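Local coordinates for protein oxidoreductase (PDB 1ZH8) that probably catalyses NADP-dependent oxidation or reduction of an alcohol or carbonyl substrate, as an oxidoreductase of the GFO/IDH/MocA family with a Rossmann-fold domain, at residues T135-A147 / V285-F298. Sequence-based numbering, arbitrary orientation.
Sequences TVYIAENFRHVPA and VPQENSYQKEFEDF. With NAP (NADP nicotinamide-adenine-dinucleotide phosphate), chain D; EDO (1,2-ethanediol), chain E; EDO (1,2-ethanediol), chain G.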
ATOM      1  N   THR A 135      18.577  28.047  20.935  1.00 35.99           N
ATOM      2  CA  THR A 135      17.742  26.936  20.494  1.00 35.67           C
ATOM      3  C   THR A 135      17.215  27.161  19.071  1.00 37.02           C
ATOM      4  O   THR A 135      16.676  28.241  18.770  1.00 34.76           O
ATOM      5  CB  THR A 135      16.534  26.720  21.429  1.00 35.52           C
ATOM      6  OG1 THR A 135      16.991  26.445  22.761  1.00 34.09           O
ATOM      7  CG2 THR A 135      15.660  25.544  20.930  1.00 34.45           C
ATOM      8  N   VAL A 136      17.391  26.146  18.208  1.00 35.67           N
ATOM      9  CA  VAL A 136      16.591  26.034  16.993  1.00 32.76           C
ATOM     10  C   VAL A 136      15.553  24.936  17.207  1.00 34.21           C
ATOM     11  O   VAL A 136      15.888  23.786  17.499  1.00 33.42           O
ATOM     12  CB  VAL A 136      17.418  25.729  15.734  1.00 32.57           C
ATOM     13  CG1 VAL A 136      16.490  25.664  14.482  1.00 28.07           C
ATOM     14  CG2 VAL A 136      18.481  26.783  15.539  1.00 33.13           C
ATOM     15  N   TYR A 137      14.284  25.310  17.054  1.00 35.10           N
ATOM     16  CA  TYR A 137      13.177  24.421  17.272  1.00 33.19           C
ATOM     17  C   TYR A 137      12.353  24.378  15.988  1.00 34.64           C
ATOM     18  O   TYR A 137      11.792  25.395  15.600  1.00 34.87           O
ATOM     19  CB  TYR A 137      12.353  24.945  18.440  1.00 31.78           C
ATOM     20  CG  TYR A 137      11.331  23.965  18.950  1.00 34.40           C
ATOM     21  CD1 TYR A 137      10.174  23.674  18.210  1.00 34.21           C
ATOM     22  CD2 TYR A 137      11.503  23.338  20.173  1.00 36.17           C
ATOM     23  CE1 TYR A 137       9.225  22.768  18.678  1.00 32.84           C
ATOM     24  CE2 TYR A 137      10.556  22.443  20.656  1.00 36.75           C
ATOM     25  CZ  TYR A 137       9.424  22.166  19.900  1.00 36.36           C
ATOM     26  OH  TYR A 137       8.503  21.275  20.374  1.00 38.70           O
ATOM     27  N   ILE A 138      12.315  23.223  15.307  1.00 34.68           N
ATOM     28  CA  ILE A 138      11.465  23.069  14.119  1.00 35.26           C
ATOM     29  C   ILE A 138      10.129  22.521  14.566  1.00 36.71           C
ATOM     30  O   ILE A 138      10.053  21.428  15.153  1.00 37.06           O
ATOM     31  CB  ILE A 138      12.021  22.119  13.044  1.00 34.78           C
ATOM     32  CG1 ILE A 138      13.488  22.423  12.727  1.00 36.25           C
ATOM     33  CG2 ILE A 138      11.137  22.223  11.768  1.00 31.54           C
ATOM     34  CD1 ILE A 138      13.778  23.899  12.263  1.00 25.87           C
ATOM     35  N   ALA A 139       9.090  23.292  14.276  1.00 36.35           N
ATOM     36  CA  ALA A 139       7.780  23.114  14.889  1.00 37.38           C
ATOM     37  C   ALA A 139       6.976  22.085  14.106  1.00 38.80           C
ATOM     38  O   ALA A 139       6.157  22.423  13.211  1.00 40.62           O
ATOM     39  CB  ALA A 139       7.036  24.475  14.971  1.00 36.01           C
ATOM     40  N   GLU A 140       7.236  20.826  14.428  1.00 37.09           N
ATOM     41  CA  GLU A 140       6.566  19.731  13.782  1.00 35.60           C
ATOM     42  C   GLU A 140       5.470  19.339  14.720  1.00 36.10           C
ATOM     43  O   GLU A 140       5.692  18.587  15.680  1.00 40.02           O
ATOM     44  CB  GLU A 140       7.539  18.580  13.531  1.00 34.17           C
ATOM     45  CG  GLU A 140       6.868  17.310  13.029  1.00 38.81           C
ATOM     46  CD  GLU A 140       5.836  17.585  11.939  1.00 45.61           C
ATOM     47  OE1 GLU A 140       6.241  17.800  10.778  1.00 33.57           O
ATOM     48  OE2 GLU A 140       4.622  17.603  12.259  1.00 37.86           O
ATOM     49  N   ASN A 141       4.286  19.881  14.487  1.00 34.09           N
ATOM     50  CA  ASN A 141       3.214  19.720  15.471  1.00 34.50           C
ATOM     51  C   ASN A 141       2.682  18.277  15.581  1.00 34.61           C
ATOM     52  O   ASN A 141       2.201  17.879  16.638  1.00 37.53           O
ATOM     53  CB  ASN A 141       2.087  20.720  15.232  1.00 33.34           C
ATOM     54  CG  ASN A 141       1.442  20.524  13.893  1.00 33.87           C
ATOM     55  OD1 ASN A 141       2.078  20.706  12.850  1.00 35.79           O
ATOM     56  ND2 ASN A 141       0.207  20.101  13.905  1.00 25.00           N
ATOM     57  N   PHE A 142       2.810  17.477  14.527  1.00 34.13           N
ATOM     58  CA  PHE A 142       2.429  16.046  14.606  1.00 34.59           C
ATOM     59  C   PHE A 142       3.171  15.259  15.699  1.00 37.16           C
ATOM     60  O   PHE A 142       2.686  14.226  16.144  1.00 40.52           O
ATOM     61  CB  PHE A 142       2.556  15.336  13.243  1.00 33.18           C
ATOM     62  CG  PHE A 142       1.328  15.475  12.348  1.00 30.42           C
ATOM     63  CD1 PHE A 142       0.681  16.708  12.189  1.00 30.54           C
ATOM     64  CD2 PHE A 142       0.827  14.360  11.659  1.00 34.81           C
ATOM     65  CE1 PHE A 142      -0.469  16.836  11.361  1.00 34.89           C
ATOM     66  CE2 PHE A 142      -0.324  14.462  10.835  1.00 32.83           C
ATOM     67  CZ  PHE A 142      -0.970  15.711  10.683  1.00 33.26           C
ATOM     68  N   ARG A 143       4.333  15.743  16.141  1.00 36.01           N
ATOM     69  CA  ARG A 143       5.021  15.141  17.294  1.00 35.23           C
ATOM     70  C   ARG A 143       4.336  15.424  18.619  1.00 34.00           C
ATOM     71  O   ARG A 143       4.777  14.959  19.674  1.00 32.13           O
ATOM     72  CB  ARG A 143       6.458  15.634  17.380  1.00 34.81           C
ATOM     73  CG  ARG A 143       7.440  14.594  17.030  1.00 33.95           C
ATOM     74  CD  ARG A 143       8.762  15.235  16.706  1.00 43.80           C
ATOM     75  NE  ARG A 143       9.152  14.609  15.481  1.00 46.30           N
ATOM     76  CZ  ARG A 143       9.697  15.207  14.445  1.00 45.91           C
ATOM     77  NH1 ARG A 143       9.986  16.493  14.452  1.00 40.65           N
ATOM     78  NH2 ARG A 143       9.965  14.469  13.389  1.00 51.27           N
ATOM     79  N   HIS A 144       3.269  16.208  18.570  1.00 33.47           N
ATOM     80  CA  HIS A 144       2.610  16.609  19.798  1.00 32.73           C
ATOM     81  C   HIS A 144       1.144  16.250  19.756  1.00 32.12           C
ATOM     82  O   HIS A 144       0.384  16.762  20.575  1.00 31.82           O
ATOM     83  CB  HIS A 144       2.753  18.117  19.998  1.00 32.06           C
ATOM     84  CG  HIS A 144       4.169  18.595  20.034  1.00 32.84           C
ATOM     85  ND1 HIS A 144       4.854  18.803  21.213  1.00 34.79           N
ATOM     86  CD2 HIS A 144       5.025  18.922  19.040  1.00 33.44           C
ATOM     87  CE1 HIS A 144       6.072  19.235  20.944  1.00 28.13           C
ATOM     88  NE2 HIS A 144       6.199  19.322  19.633  1.00 31.25           N
ATOM     89  N   VAL A 145       0.752  15.394  18.801  1.00 30.25           N
ATOM     90  CA  VAL A 145      -0.654  15.026  18.634  1.00 31.13           C
ATOM     91  C   VAL A 145      -0.972  13.808  19.538  1.00 31.88           C
ATOM     92  O   VAL A 145      -0.349  12.763  19.406  1.00 35.51           O
ATOM     93  CB  VAL A 145      -1.020  14.808  17.111  1.00 33.26           C
ATOM     94  CG1 VAL A 145      -2.420  14.208  16.932  1.00 28.79           C
ATOM     95  CG2 VAL A 145      -0.901  16.140  16.286  1.00 26.33           C
ATOM     96  N   PRO A 146      -1.910  13.945  20.484  1.00 32.08           N
ATOM     97  CA  PRO A 146      -2.056  12.851  21.477  1.00 33.35           C
ATOM     98  C   PRO A 146      -2.415  11.474  20.903  1.00 35.45           C
ATOM     99  O   PRO A 146      -1.932  10.463  21.413  1.00 37.06           O
ATOM    100  CB  PRO A 146      -3.148  13.357  22.423  1.00 31.53           C
ATOM    101  CG  PRO A 146      -3.841  14.464  21.671  1.00 34.26           C
ATOM    102  CD  PRO A 146      -2.830  15.067  20.745  1.00 31.99           C
ATOM    103  N   ALA A 147      -3.213  11.435  19.836  1.00 35.13           N
ATOM    104  CA  ALA A 147      -3.588  10.181  19.188  1.00 32.55           C
ATOM    105  C   ALA A 147      -2.367   9.373  18.807  1.00 33.81           C
ATOM    106  O   ALA A 147      -2.367   8.139  18.938  1.00 34.66           O
ATOM    107  CB  ALA A 147      -4.436  10.441  17.953  1.00 31.23           C
ATOM    108  N   VAL A 285      -9.653   9.652  22.289  1.00 35.53           N
ATOM    109  CA  VAL A 285      -8.482  10.441  22.624  1.00 35.92           C
ATOM    110  C   VAL A 285      -8.940  11.858  22.996  1.00 38.09           C
ATOM    111  O   VAL A 285      -9.540  12.540  22.164  1.00 38.12           O
ATOM    112  CB  VAL A 285      -7.478  10.494  21.455  1.00 34.67           C
ATOM    113  CG1 VAL A 285      -6.259  11.284  21.850  1.00 33.46           C
ATOM    114  CG2 VAL A 285      -7.071   9.104  21.036  1.00 27.25           C
ATOM    115  N   PRO A 286      -8.676  12.296  24.247  1.00 40.00           N
ATOM    116  CA  PRO A 286      -9.067  13.662  24.634  1.00 41.29           C
ATOM    117  C   PRO A 286      -8.323  14.641  23.747  1.00 43.04           C
ATOM    118  O   PRO A 286      -7.100  14.501  23.535  1.00 41.47           O
ATOM    119  CB  PRO A 286      -8.578  13.792  26.081  1.00 41.69           C
ATOM    120  CG  PRO A 286      -8.342  12.384  26.557  1.00 42.37           C
ATOM    121  CD  PRO A 286      -7.993  11.576  25.339  1.00 39.93           C
ATOM    122  N   GLN A 287      -9.066  15.605  23.210  1.00 44.50           N
ATOM    123  CA  GLN A 287      -8.527  16.532  22.222  1.00 45.56           C
ATOM    124  C   GLN A 287      -7.574  17.578  22.800  1.00 44.50           C
ATOM    125  O   GLN A 287      -7.724  17.984  23.948  1.00 44.14           O
ATOM    126  CB  GLN A 287      -9.662  17.185  21.424  1.00 46.08           C
ATOM    127  CG  GLN A 287     -10.227  16.254  20.351  1.00 51.34           C
ATOM    128  CD  GLN A 287      -9.134  15.485  19.592  1.00 56.22           C
ATOM    129  OE1 GLN A 287      -8.204  16.076  19.013  1.00 57.96           O
ATOM    130  NE2 GLN A 287      -9.240  14.162  19.605  1.00 54.13           N
ATOM    131  N   GLU A 288      -6.590  17.988  21.996  1.00 42.99           N
ATOM    132  CA  GLU A 288      -5.603  18.992  22.409  1.00 41.65           C
ATOM    133  C   GLU A 288      -5.132  19.847  21.248  1.00 37.77           C
ATOM    134  O   GLU A 288      -5.203  19.443  20.102  1.00 35.75           O
ATOM    135  CB  GLU A 288      -4.388  18.317  23.027  1.00 43.68           C
ATOM    136  CG  GLU A 288      -4.670  17.559  24.288  1.00 51.62           C
ATOM    137  CD  GLU A 288      -3.430  17.364  25.105  1.00 63.22           C
ATOM    138  OE1 GLU A 288      -2.876  18.378  25.596  1.00 66.56           O
ATOM    139  OE2 GLU A 288      -3.016  16.195  25.254  1.00 70.36           O
ATOM    140  N   ASN A 289      -4.639  21.037  21.547  1.00 36.57           N
ATOM    141  CA  ASN A 289      -4.097  21.891  20.510  1.00 35.36           C
ATOM    142  C   ASN A 289      -2.610  21.577  20.430  1.00 36.08           C
ATOM    143  O   ASN A 289      -1.878  21.834  21.381  1.00 38.40           O
ATOM    144  CB  ASN A 289      -4.365  23.376  20.831  1.00 33.74           C
ATOM    145  CG  ASN A 289      -3.799  24.317  19.775  1.00 37.52           C
ATOM    146  OD1 ASN A 289      -2.672  24.137  19.290  1.00 39.17           O
ATOM    147  ND2 ASN A 289      -4.575  25.325  19.413  1.00 31.11           N
ATOM    148  N   SER A 290      -2.169  20.998  19.313  1.00 35.05           N
ATOM    149  CA  SER A 290      -0.775  20.602  19.154  1.00 35.92           C
ATOM    150  C   SER A 290       0.179  21.785  18.971  1.00 36.24           C
ATOM    151  O   SER A 290       1.342  21.707  19.376  1.00 36.45           O
ATOM    152  CB  SER A 290      -0.616  19.612  17.989  1.00 39.51           C
ATOM    153  OG  SER A 290      -1.122  20.148  16.773  1.00 39.55           O
ATOM    154  N   TYR A 291      -0.303  22.867  18.356  1.00 34.04           N
ATOM    155  CA  TYR A 291       0.480  24.100  18.232  1.00 35.13           C
ATOM    156  C   TYR A 291       0.744  24.689  19.607  1.00 35.73           C
ATOM    157  O   TYR A 291       1.847  25.142  19.903  1.00 36.63           O
ATOM    158  CB  TYR A 291      -0.250  25.119  17.349  1.00 34.50           C
ATOM    159  CG  TYR A 291      -0.604  24.547  16.005  1.00 33.00           C
ATOM    160  CD1 TYR A 291       0.367  24.440  15.004  1.00 25.12           C
ATOM    161  CD2 TYR A 291      -1.895  24.061  15.744  1.00 33.16           C
ATOM    162  CE1 TYR A 291       0.063  23.884  13.770  1.00 34.86           C
ATOM    163  CE2 TYR A 291      -2.215  23.501  14.500  1.00 29.94           C
ATOM    164  CZ  TYR A 291      -1.224  23.422  13.527  1.00 36.07           C
ATOM    165  OH  TYR A 291      -1.509  22.904  12.296  1.00 37.97           O
ATOM    166  N   GLN A 292      -0.271  24.659  20.457  1.00 34.90           N
ATOM    167  CA  GLN A 292      -0.118  25.146  21.809  1.00 35.23           C
ATOM    168  C   GLN A 292       0.899  24.271  22.520  1.00 35.80           C
ATOM    169  O   GLN A 292       1.779  24.769  23.223  1.00 36.51           O
ATOM    170  CB  GLN A 292      -1.457  25.091  22.526  1.00 33.97           C
ATOM    171  CG  GLN A 292      -1.445  25.694  23.895  1.00 33.36           C
ATOM    172  CD  GLN A 292      -2.818  25.674  24.519  1.00 40.06           C
ATOM    173  OE1 GLN A 292      -3.822  25.999  23.870  1.00 40.25           O
ATOM    174  NE2 GLN A 292      -2.879  25.277  25.785  1.00 34.51           N
ATOM    175  N   LYS A 293       0.774  22.965  22.309  1.00 35.49           N
ATOM    176  CA  LYS A 293       1.632  22.001  22.958  1.00 37.59           C
ATOM    177  C   LYS A 293       3.094  22.173  22.544  1.00 37.46           C
ATOM    178  O   LYS A 293       4.000  22.060  23.379  1.00 37.67           O
ATOM    179  CB  LYS A 293       1.125  20.586  22.706  1.00 38.01           C
ATOM    180  CG  LYS A 293       0.133  20.139  23.748  1.00 41.03           C
ATOM    181  CD  LYS A 293      -0.115  18.652  23.621  1.00 60.89           C
ATOM    182  CE  LYS A 293       0.847  17.826  24.481  1.00 66.38           C
ATOM    183  NZ  LYS A 293       0.777  16.359  24.146  1.00 69.20           N
ATOM    184  N   GLU A 294       3.325  22.477  21.271  1.00 36.93           N
ATOM    185  CA  GLU A 294       4.683  22.679  20.819  1.00 38.06           C
ATOM    186  C   GLU A 294       5.287  23.985  21.363  1.00 37.45           C
ATOM    187  O   GLU A 294       6.495  24.046  21.616  1.00 36.81           O
ATOM    188  CB  GLU A 294       4.827  22.535  19.288  1.00 38.78           C
ATOM    189  CG  GLU A 294       4.201  23.632  18.462  1.00 40.02           C
ATOM    190  CD  GLU A 294       4.289  23.381  16.968  1.00 43.60           C
ATOM    191  OE1 GLU A 294       5.022  22.457  16.544  1.00 39.16           O
ATOM    192  OE2 GLU A 294       3.621  24.118  16.209  1.00 44.14           O
ATOM    193  N   PHE A 295       4.465  25.015  21.562  1.00 37.46           N
ATOM    194  CA  PHE A 295       4.977  26.280  22.110  1.00 38.00           C
ATOM    195  C   PHE A 295       5.348  26.128  23.588  1.00 39.40           C
ATOM    196  O   PHE A 295       6.347  26.681  24.056  1.00 40.73           O
ATOM    197  CB  PHE A 295       4.003  27.441  21.891  1.00 37.57           C
ATOM    198  CG  PHE A 295       4.181  28.145  20.564  1.00 37.08           C
ATOM    199  CD1 PHE A 295       5.250  29.005  20.354  1.00 36.98           C
ATOM    200  CD2 PHE A 295       3.263  27.957  19.529  1.00 42.60           C
ATOM    201  CE1 PHE A 295       5.428  29.656  19.119  1.00 39.70           C
ATOM    202  CE2 PHE A 295       3.419  28.598  18.298  1.00 46.15           C
ATOM    203  CZ  PHE A 295       4.513  29.458  18.094  1.00 40.79           C
ATOM    204  N   GLU A 296       4.556  25.343  24.301  1.00 39.25           N
ATOM    205  CA  GLU A 296       4.862  24.989  25.664  1.00 40.13           C
ATOM    206  C   GLU A 296       6.219  24.290  25.709  1.00 38.39           C
ATOM    207  O   GLU A 296       7.053  24.613  26.558  1.00 39.01           O
ATOM    208  CB  GLU A 296       3.759  24.086  26.244  1.00 40.49           C
ATOM    209  CG  GLU A 296       2.436  24.807  26.521  1.00 47.88           C
ATOM    210  CD  GLU A 296       1.289  23.891  27.027  1.00 56.36           C
ATOM    211  OE1 GLU A 296       1.500  22.674  27.245  1.00 56.14           O
ATOM    212  OE2 GLU A 296       0.159  24.408  27.210  1.00 56.95           O
ATOM    213  N   ASP A 297       6.435  23.359  24.782  1.00 35.62           N
ATOM    214  CA  ASP A 297       7.639  22.535  24.786  1.00 35.79           C
ATOM    215  C   ASP A 297       8.875  23.400  24.502  1.00 35.25           C
ATOM    216  O   ASP A 297       9.907  23.293  25.183  1.00 32.96           O
ATOM    217  CB  ASP A 297       7.490  21.380  23.781  1.00 36.32           C
ATOM    218  CG  ASP A 297       8.675  20.425  23.790  1.00 31.90           C
ATOM    219  OD1 ASP A 297       8.970  19.813  24.829  1.00 43.04           O
ATOM    220  OD2 ASP A 297       9.301  20.263  22.736  1.00 41.11           O
ATOM    221  N   PHE A 298       8.734  24.285  23.518  1.00 34.24           N
ATOM    222  CA  PHE A 298       9.756  25.273  23.168  1.00 34.74           C
ATOM    223  C   PHE A 298      10.081  26.193  24.354  1.00 37.29           C
ATOM    224  O   PHE A 298      11.249  26.535  24.585  1.00 37.14           O
ATOM    225  CB  PHE A 298       9.246  26.076  21.979  1.00 34.95           C
ATOM    226  CG  PHE A 298      10.074  27.267  21.616  1.00 32.68           C
ATOM    227  CD1 PHE A 298      11.343  27.116  21.071  1.00 35.14           C
ATOM    228  CD2 PHE A 298       9.552  28.551  21.761  1.00 29.77           C
ATOM    229  CE1 PHE A 298      12.100  28.245  20.682  1.00 32.86           C
ATOM    230  CE2 PHE A 298      10.283  29.673  21.378  1.00 23.76           C
ATOM    231  CZ  PHE A 298      11.560  29.516  20.834  1.00 31.80           C
TER
HETATM  232  PA  NAP D 400       1.644  32.024   3.734  1.00 28.47           P
HETATM  233  O1A NAP D 400       0.221  32.329   4.033  1.00 32.37           O
HETATM  234  O2A NAP D 400       2.039  32.352   2.354  1.00 26.84           O
HETATM  235  O5B NAP D 400       2.554  32.751   4.836  1.00 30.12           O
HETATM  236  C5B NAP D 400       3.851  33.193   4.510  1.00 31.72           C
HETATM  237  C4B NAP D 400       4.021  34.592   5.072  1.00 31.67           C
HETATM  238  O4B NAP D 400       5.380  34.999   4.971  1.00 31.92           O
HETATM  239  C3B NAP D 400       3.204  35.620   4.299  1.00 29.91           C
HETATM  240  O3B NAP D 400       2.772  36.540   5.258  1.00 30.83           O
HETATM  241  C2B NAP D 400       4.263  36.229   3.396  1.00 33.34           C
HETATM  242  O2B NAP D 400       4.103  37.471   2.719  1.00 39.31           O
HETATM  243  C1B NAP D 400       5.430  36.279   4.359  1.00 30.87           C
HETATM  244  N9A NAP D 400       6.690  36.477   3.648  1.00 30.92           N
HETATM  245  C8A NAP D 400       7.033  36.040   2.388  1.00 28.15           C
HETATM  246  N7A NAP D 400       8.302  36.434   2.138  1.00 29.54           N
HETATM  247  C5A NAP D 400       8.761  37.117   3.219  1.00 33.50           C
HETATM  248  C6A NAP D 400       9.968  37.741   3.509  1.00 31.39           C
HETATM  249  N6A NAP D 400      10.949  37.758   2.622  1.00 35.32           N
HETATM  250  N1A NAP D 400      10.154  38.349   4.722  1.00 33.09           N
HETATM  251  C2A NAP D 400       9.134  38.356   5.643  1.00 36.41           C
HETATM  252  N3A NAP D 400       7.936  37.751   5.363  1.00 28.65           N
HETATM  253  C4A NAP D 400       7.757  37.142   4.173  1.00 32.47           C
HETATM  254  O3  NAP D 400       1.892  30.462   3.961  1.00 25.47           O
HETATM  255  PN  NAP D 400       1.586  29.687   5.336  1.00 27.99           P
HETATM  256  O1N NAP D 400       1.314  30.583   6.505  1.00 25.81           O
HETATM  257  O2N NAP D 400       0.657  28.665   4.875  1.00 28.02           O
HETATM  258  O5D NAP D 400       2.968  28.932   5.678  1.00 30.35           O
HETATM  259  C5D NAP D 400       4.070  29.542   6.327  1.00 26.73           C
HETATM  260  C4D NAP D 400       4.878  28.463   7.044  1.00 27.06           C
HETATM  261  O4D NAP D 400       4.020  27.771   7.943  1.00 34.85           O
HETATM  262  C3D NAP D 400       5.409  27.421   6.055  1.00 26.91           C
HETATM  263  O3D NAP D 400       6.723  27.040   6.386  1.00 31.49           O
HETATM  264  C2D NAP D 400       4.491  26.232   6.210  1.00 28.93           C
HETATM  265  O2D NAP D 400       5.137  25.005   5.945  1.00 30.92           O
HETATM  266  C1D NAP D 400       4.048  26.377   7.659  1.00 31.93           C
HETATM  267  N1N NAP D 400       2.741  25.759   7.867  1.00 29.96           N
HETATM  268  C2N NAP D 400       2.643  24.762   8.795  1.00 29.38           C
HETATM  269  C3N NAP D 400       1.421  24.125   9.031  1.00 33.96           C
HETATM  270  C7N NAP D 400       1.260  23.188  10.203  1.00 35.45           C
HETATM  271  O7N NAP D 400       0.005  22.568  10.343  1.00 31.58           O
HETATM  272  N7N NAP D 400       2.263  22.965  11.075  1.00 28.13           N
HETATM  273  C4N NAP D 400       0.291  24.528   8.307  1.00 31.76           C
HETATM  274  C5N NAP D 400       0.396  25.561   7.367  1.00 35.40           C
HETATM  275  C6N NAP D 400       1.635  26.173   7.153  1.00 36.13           C
HETATM  276  P2B NAP D 400       3.090  38.705   2.925  1.00 37.42           P
HETATM  277  O1X NAP D 400       3.597  39.669   3.977  1.00 37.87           O
HETATM  278  O2X NAP D 400       1.721  38.225   3.350  1.00 37.32           O
HETATM  279  O3X NAP D 400       3.044  39.371   1.567  1.00 38.21           O
HETATM  280  C1  EDO E 401       4.992  16.122  24.853  1.00 62.47           C
HETATM  281  O1  EDO E 401       4.352  17.118  24.028  1.00 64.29           O
HETATM  282  C2  EDO E 401       4.106  14.879  24.932  0.50 62.85           C
HETATM  283  O2  EDO E 401       4.837  13.807  25.543  0.50 60.36           O
HETATM  284  C1  EDO G 403      19.148  26.934  26.516  1.00 42.72           C
HETATM  285  O1  EDO G 403      18.324  28.108  26.524  1.00 39.56           O
HETATM  286  C2  EDO G 403      19.352  26.443  25.082  1.00 39.47           C
HETATM  287  O2  EDO G 403      19.453  27.545  24.163  1.00 36.28           O
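The hydroxyl of Tyr137 donates to OD2 of Asp297, with OH and OD2 2.7 Å apart; the bond uses the anti lone pair of OD2, which lies at the edge of the phenol ring, near its plane. OD1 of Asp297 pairs with Lys306. A tyrosine suits the place because its ring carries a hydroxyl across to the helix. A second hydrogen bond is nearly straight: ND2 of Asn141 lies 3.2 Å from OG of Ser290, which sits close to the amide plane. With CG between backbone N and carbonyl carbon (chi1 62°), the Asn141 amide is also stacked on the Tyr291 ring, planes 20° apart. Together they grip the NADP carboxamide: Asn141 OD1 accepts from N7N at 2.9 Å, while the Tyr291 hydroxyl donates to O7N.

Aromatic faces receive aliphatic carbons. Phe298 CB lies over one face of Tyr137, 4.1 Å from the ring centroid, and the Phe298 ring turns its edge toward that ring in an offset edge-to-face pair. Likewise, Glu294 CB covers a face of His144, 3.7 Å from its centroid. A leucine at Tyr137 would probably leave Asp297 OD2 without this donor and deprive Phe298 of the aromatic face it packs against.

At the start of helix 146-156, Pro146 CB rests 3.8 Å from Val285 CG1, two compact, branched or cyclic side chains suited to close packing.

Strand 136-139, the edge strand of the parallel Rossmann sheet within this chain and paired with strand 108-112, runs nearly antiparallel (170°) to the 290-298 part of helix 290-303, the two axes coming within 9.9 Å. Helix 28-39 packs against Tyr291 and Phe295, helix 313-329 meets Val136 and Ile138, and helix 195-211 touches Glu140 and Asn141.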